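Local coordinates for dinoflagellate luciferase (Lingulodinium polyedrum, PDB 1VPR), which oxidises an open-chain tetrapyrrole luciferin with molecular oxygen, emitting blue light, and is represented here by the third of its three homologous luciferase domains, at residues 138-141 with 142-145; 218-222 with 223-227. All coordinates share one frame; numbering follows the deposited sequence.

Contact 1. Residues 138-141 with 142-145; sequences LPCG and PLPW
L138 and L143 cross at about a right angle, and one methyl group does most of the touching: CD2 of L138 sits 3.4 Å from CG of L143, tighter than ordinary van der Waals contact. The same methyl lies 3.5 Å from L143 CD2, so it beds against the fork of the second leucine. L138 reaches over because its CG stands anti to the backbone N (chi1 -164°), while L143 carries its CG beside its own N. Both are buried, and a branched apolar end suits a side chain packed against another leucine and L249. The chain before L143 makes a type I turn from L138 to G141, closed by the bond from G141 N to L138 O, 3.1 Å long. P139 fits the second position of this turn, where its ring holds phi at a value the turn needs. G141 leaves the turn with phi at +85°, a conformation suited to a residue with no CB to press on the carbonyl of C140 or on the ring of P142. Both leucines rest on L249 of strand 247-253, C140 packs against C126 and Q122 of helix 120-126, and backbone bonds tie L138 to T323 and L143 to A324 of helix 321-324.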
loop_
_atom_site.group_PDB
_atom_site.type_symbol
_atom_site.label_atom_id
_atom_site.label_comp_id
_atom_site.label_asym_id
_atom_site.label_seq_id
_atom_site.Cartn_x
_atom_site.Cartn_y
_atom_site.Cartn_z
ATOM N N LEU A 138 -3.901 -17.716 -11.787
ATOM C CA LEU A 138 -2.519 -17.268 -11.857
ATOM C C LEU A 138 -1.769 -18.426 -12.515
ATOM O O LEU A 138 -1.973 -19.597 -12.164
ATOM C CB LEU A 138 -1.984 -16.983 -10.449
ATOM C CG LEU A 138 -0.698 -16.166 -10.338
ATOM C CD1 LEU A 138 -0.902 -14.767 -10.917
ATOM C CD2 LEU A 138 -0.297 -16.069 -8.868
ATOM N N PRO A 139 -0.899 -18.121 -13.481
ATOM C CA PRO A 139 -0.142 -19.165 -14.184
ATOM C C PRO A 139 0.693 -20.117 -13.331
ATOM O O PRO A 139 0.856 -21.278 -13.690
ATOM C CB PRO A 139 0.720 -18.368 -15.154
ATOM C CG PRO A 139 -0.154 -17.183 -15.466
ATOM C CD PRO A 139 -0.627 -16.799 -14.069
ATOM N N CYS A 140 1.222 -19.648 -12.205
ATOM C CA CYS A 140 2.066 -20.518 -11.393
ATOM C C CYS A 140 1.303 -21.366 -10.392
ATOM O O CYS A 140 1.908 -22.000 -9.524
ATOM C CB CYS A 140 3.147 -19.696 -10.683
ATOM S SG CYS A 140 2.565 -18.326 -9.667
ATOM N N GLY A 141 -0.020 -21.411 -10.526
ATOM C CA GLY A 141 -0.818 -22.195 -9.593
ATOM C C GLY A 141 -1.104 -21.363 -8.358
ATOM O O GLY A 141 -0.684 -20.205 -8.302
ATOM N N PRO A 142 -1.767 -21.932 -7.333
ATOM C CA PRO A 142 -2.122 -21.248 -6.085
ATOM C C PRO A 142 -0.930 -20.620 -5.404
ATOM O O PRO A 142 0.098 -21.279 -5.224
ATOM C CB PRO A 142 -2.695 -22.365 -5.219
ATOM C CG PRO A 142 -3.072 -23.456 -6.230
ATOM C CD PRO A 142 -1.941 -23.385 -7.185
ATOM N N LEU A 143 -1.042 -19.355 -5.011
ATOM C CA LEU A 143 0.076 -18.748 -4.308
ATOM C C LEU A 143 0.117 -19.401 -2.930
ATOM O O LEU A 143 -0.922 -19.777 -2.379
ATOM C CB LEU A 143 -0.117 -17.221 -4.180
ATOM C CG LEU A 143 0.056 -16.360 -5.453
ATOM C CD1 LEU A 143 -0.416 -14.921 -5.199
ATOM C CD2 LEU A 143 1.530 -16.363 -5.895
ATOM N N PRO A 144 1.324 -19.593 -2.371
ATOM C CA PRO A 144 1.429 -20.194 -1.046
ATOM C C PRO A 144 0.984 -19.179 0.011
ATOM O O PRO A 144 1.308 -18.003 -0.105
ATOM C CB PRO A 144 2.936 -20.492 -0.912
ATOM C CG PRO A 144 3.375 -20.724 -2.319
ATOM C CD PRO A 144 2.629 -19.600 -3.051
ATOM N N TRP A 145 0.218 -19.616 1.010
ATOM C CA TRP A 145 -0.150 -18.723 2.108
ATOM C C TRP A 145 1.097 -18.773 3.002
ATOM O O TRP A 145 1.735 -19.826 3.111
ATOM C CB TRP A 145 -1.347 -19.262 2.891
ATOM C CG TRP A 145 -2.676 -19.108 2.176
ATOM C CD1 TRP A 145 -3.278 -20.019 1.354
ATOM C CD2 TRP A 145 -3.556 -17.975 2.236
ATOM N NE1 TRP A 145 -4.481 -19.527 0.903
ATOM C CE2 TRP A 145 -4.673 -18.273 1.426
ATOM C CE3 TRP A 145 -3.505 -16.738 2.895
ATOM C CZ2 TRP A 145 -5.741 -17.374 1.251
ATOM C CZ3 TRP A 145 -4.568 -15.838 2.728
ATOM C CH2 TRP A 145 -5.670 -16.160 1.914
#

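Contact 2. Residues 218-222 with 223-227; sequences VDASV and AKFAR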
loop_
_atom_site.group_PDB
_atom_site.type_symbol
_atom_site.label_atom_id
_atom_site.label_comp_id
_atom_site.label_asym_id
_atom_site.label_seq_id
_atom_site.Cartn_x
_atom_site.Cartn_y
_atom_site.Cartn_z
ATOM N N VAL A 218 -9.443 1.693 1.536
ATOM C CA VAL A 218 -8.240 2.442 1.845
ATOM C C VAL A 218 -7.776 3.322 0.682
ATOM O O VAL A 218 -7.644 2.856 -0.450
ATOM C CB VAL A 218 -7.064 1.472 2.233
ATOM C CG1 VAL A 218 -5.785 2.258 2.548
ATOM C CG2 VAL A 218 -7.461 0.622 3.431
ATOM N N ASP A 219 -7.569 4.598 0.973
ATOM C CA ASP A 219 -7.062 5.544 -0.011
ATOM C C ASP A 219 -5.588 5.624 0.346
ATOM O O ASP A 219 -5.235 5.911 1.503
ATOM C CB ASP A 219 -7.746 6.908 0.148
ATOM C CG ASP A 219 -9.245 6.819 -0.094
ATOM O OD1 ASP A 219 -9.659 6.784 -1.259
ATOM O OD2 ASP A 219 -10.028 6.736 0.876
ATOM N N ALA A 220 -4.740 5.335 -0.640
ATOM C CA ALA A 220 -3.283 5.339 -0.490
ATOM C C ALA A 220 -2.667 6.236 -1.560
ATOM O O ALA A 220 -3.330 6.597 -2.524
ATOM C CB ALA A 220 -2.736 3.929 -0.634
ATOM N N SER A 221 -1.393 6.574 -1.394
ATOM C CA SER A 221 -0.707 7.468 -2.326
ATOM C C SER A 221 -0.624 6.981 -3.762
ATOM O O SER A 221 -0.172 5.849 -4.025
ATOM C CB SER A 221 0.712 7.744 -1.818
ATOM O OG SER A 221 1.487 8.480 -2.761
ATOM N N VAL A 222 -1.037 7.836 -4.697
ATOM C CA VAL A 222 -0.945 7.480 -6.112
ATOM C C VAL A 222 0.491 7.709 -6.610
ATOM O O VAL A 222 0.826 7.417 -7.753
ATOM C CB VAL A 222 -1.969 8.251 -6.972
ATOM C CG1 VAL A 222 -3.366 7.683 -6.701
ATOM C CG2 VAL A 222 -1.926 9.755 -6.662
ATOM N N ALA A 223 1.353 8.213 -5.739
ATOM C CA ALA A 223 2.740 8.387 -6.120
ATOM C C ALA A 223 3.372 6.991 -6.086
ATOM O O ALA A 223 4.417 6.749 -6.710
ATOM C CB ALA A 223 3.438 9.284 -5.128
ATOM N N LYS A 224 2.728 6.070 -5.367
ATOM C CA LYS A 224 3.242 4.703 -5.209
ATOM C C LYS A 224 2.347 3.624 -5.830
ATOM O O LYS A 224 2.820 2.735 -6.552
ATOM C CB LYS A 224 3.432 4.410 -3.707
ATOM C CG LYS A 224 4.375 5.387 -2.988
ATOM C CD LYS A 224 4.411 5.223 -1.452
ATOM C CE LYS A 224 4.723 3.785 -1.022
ATOM N NZ LYS A 224 6.080 3.309 -1.442
ATOM N N PHE A 225 1.054 3.702 -5.539
ATOM C CA PHE A 225 0.081 2.742 -6.037
ATOM C C PHE A 225 -0.714 3.294 -7.219
ATOM O O PHE A 225 -1.181 4.449 -7.183
ATOM C CB PHE A 225 -0.883 2.350 -4.898
ATOM C CG PHE A 225 -0.185 1.747 -3.704
ATOM C CD1 PHE A 225 0.186 2.540 -2.617
ATOM C CD2 PHE A 225 0.172 0.403 -3.708
ATOM C CE1 PHE A 225 0.912 2.000 -1.552
ATOM C CE2 PHE A 225 0.900 -0.150 -2.655
ATOM C CZ PHE A 225 1.270 0.645 -1.577
ATOM N N ALA A 226 -0.896 2.463 -8.246
ATOM C CA ALA A 226 -1.634 2.891 -9.430
ATOM C C ALA A 226 -3.113 3.094 -9.104
ATOM O O ALA A 226 -3.753 3.937 -9.702
ATOM C CB ALA A 226 -1.463 1.872 -10.572
ATOM N N ARG A 227 -3.652 2.355 -8.134
ATOM C CA ARG A 227 -5.062 2.528 -7.778
ATOM C C ARG A 227 -5.181 3.425 -6.535
ATOM O O ARG A 227 -4.573 3.159 -5.503
ATOM C CB ARG A 227 -5.734 1.145 -7.573
ATOM C CG ARG A 227 -7.163 1.195 -7.027
ATOM C CD ARG A 227 -7.979 -0.065 -7.300
ATOM N NE ARG A 227 -7.189 -1.284 -7.429
ATOM C CZ ARG A 227 -7.548 -2.311 -8.203
ATOM N NH1 ARG A 227 -8.682 -2.242 -8.904
ATOM N NH2 ARG A 227 -6.784 -3.403 -8.295
#
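A223 turns its backbone N toward S221, whose OG accepts the hydrogen bond over 3.0 Å. The hydroxyl comes within range because OG is anti to the serine's own N (chi1 173°), folding forward along the chain; it also touches A223 CB at 3.2 Å. A short side chain suits A223, which is packed against C64 and H65 of helix 57-65. K224 follows with its N 3.2 Å from S221 O, approaching from well above the carbonyl plane, 63° out of it. Its side chain bends away, and NZ binds H199 O and T202 OG1, which give the buried ammonium polar partners. F225 N meets the same carbonyl much more squarely, at 2.9 Å and within its plane, with an N-H...O angle of 169°. S221 O is thus gripped by two amides. The carbonyl also lies at the edge of the F225 ring, 3.6 Å from CD1, and A220 CB meets that CD1 obliquely at 3.8 Å. The ring is buried and also meets H200, L242 and R230, a place that suits a large flat apolar group. F225 O returns toward V222, whose CA makes a C-H...O contact with it at 3.2 Å. Side-chain and main-chain oxygens of one serine binding the amides two, three and four residues on form an ST motif; here it makes a single helix-like turn in the connection between antiparallel strands 215-219 and 229-233 of the calycin-type barrel.

Both contacts are tight local folds of the chain within the catalytic domain, yet they lie in different settings, their centres about 25 Å apart. Contact 1 is partly buried, in the long loop between helix 120-126 and strand 163-169, and packs against strand 247-253 of the barrel sheet and helix 120-126. Contact 2 is fully buried, about 7 Å from the centre of the chain, and directly joins two strands of that sheet; its neighbours are strands 206-212 and 229-233 and helix 57-65. Their chemistry follows suit: the first relies on leucine packing and on prolines and a glycine that shape the backbone, the second on serine oxygens that satisfy interior amides, with F225 against A220 adding apolar packing.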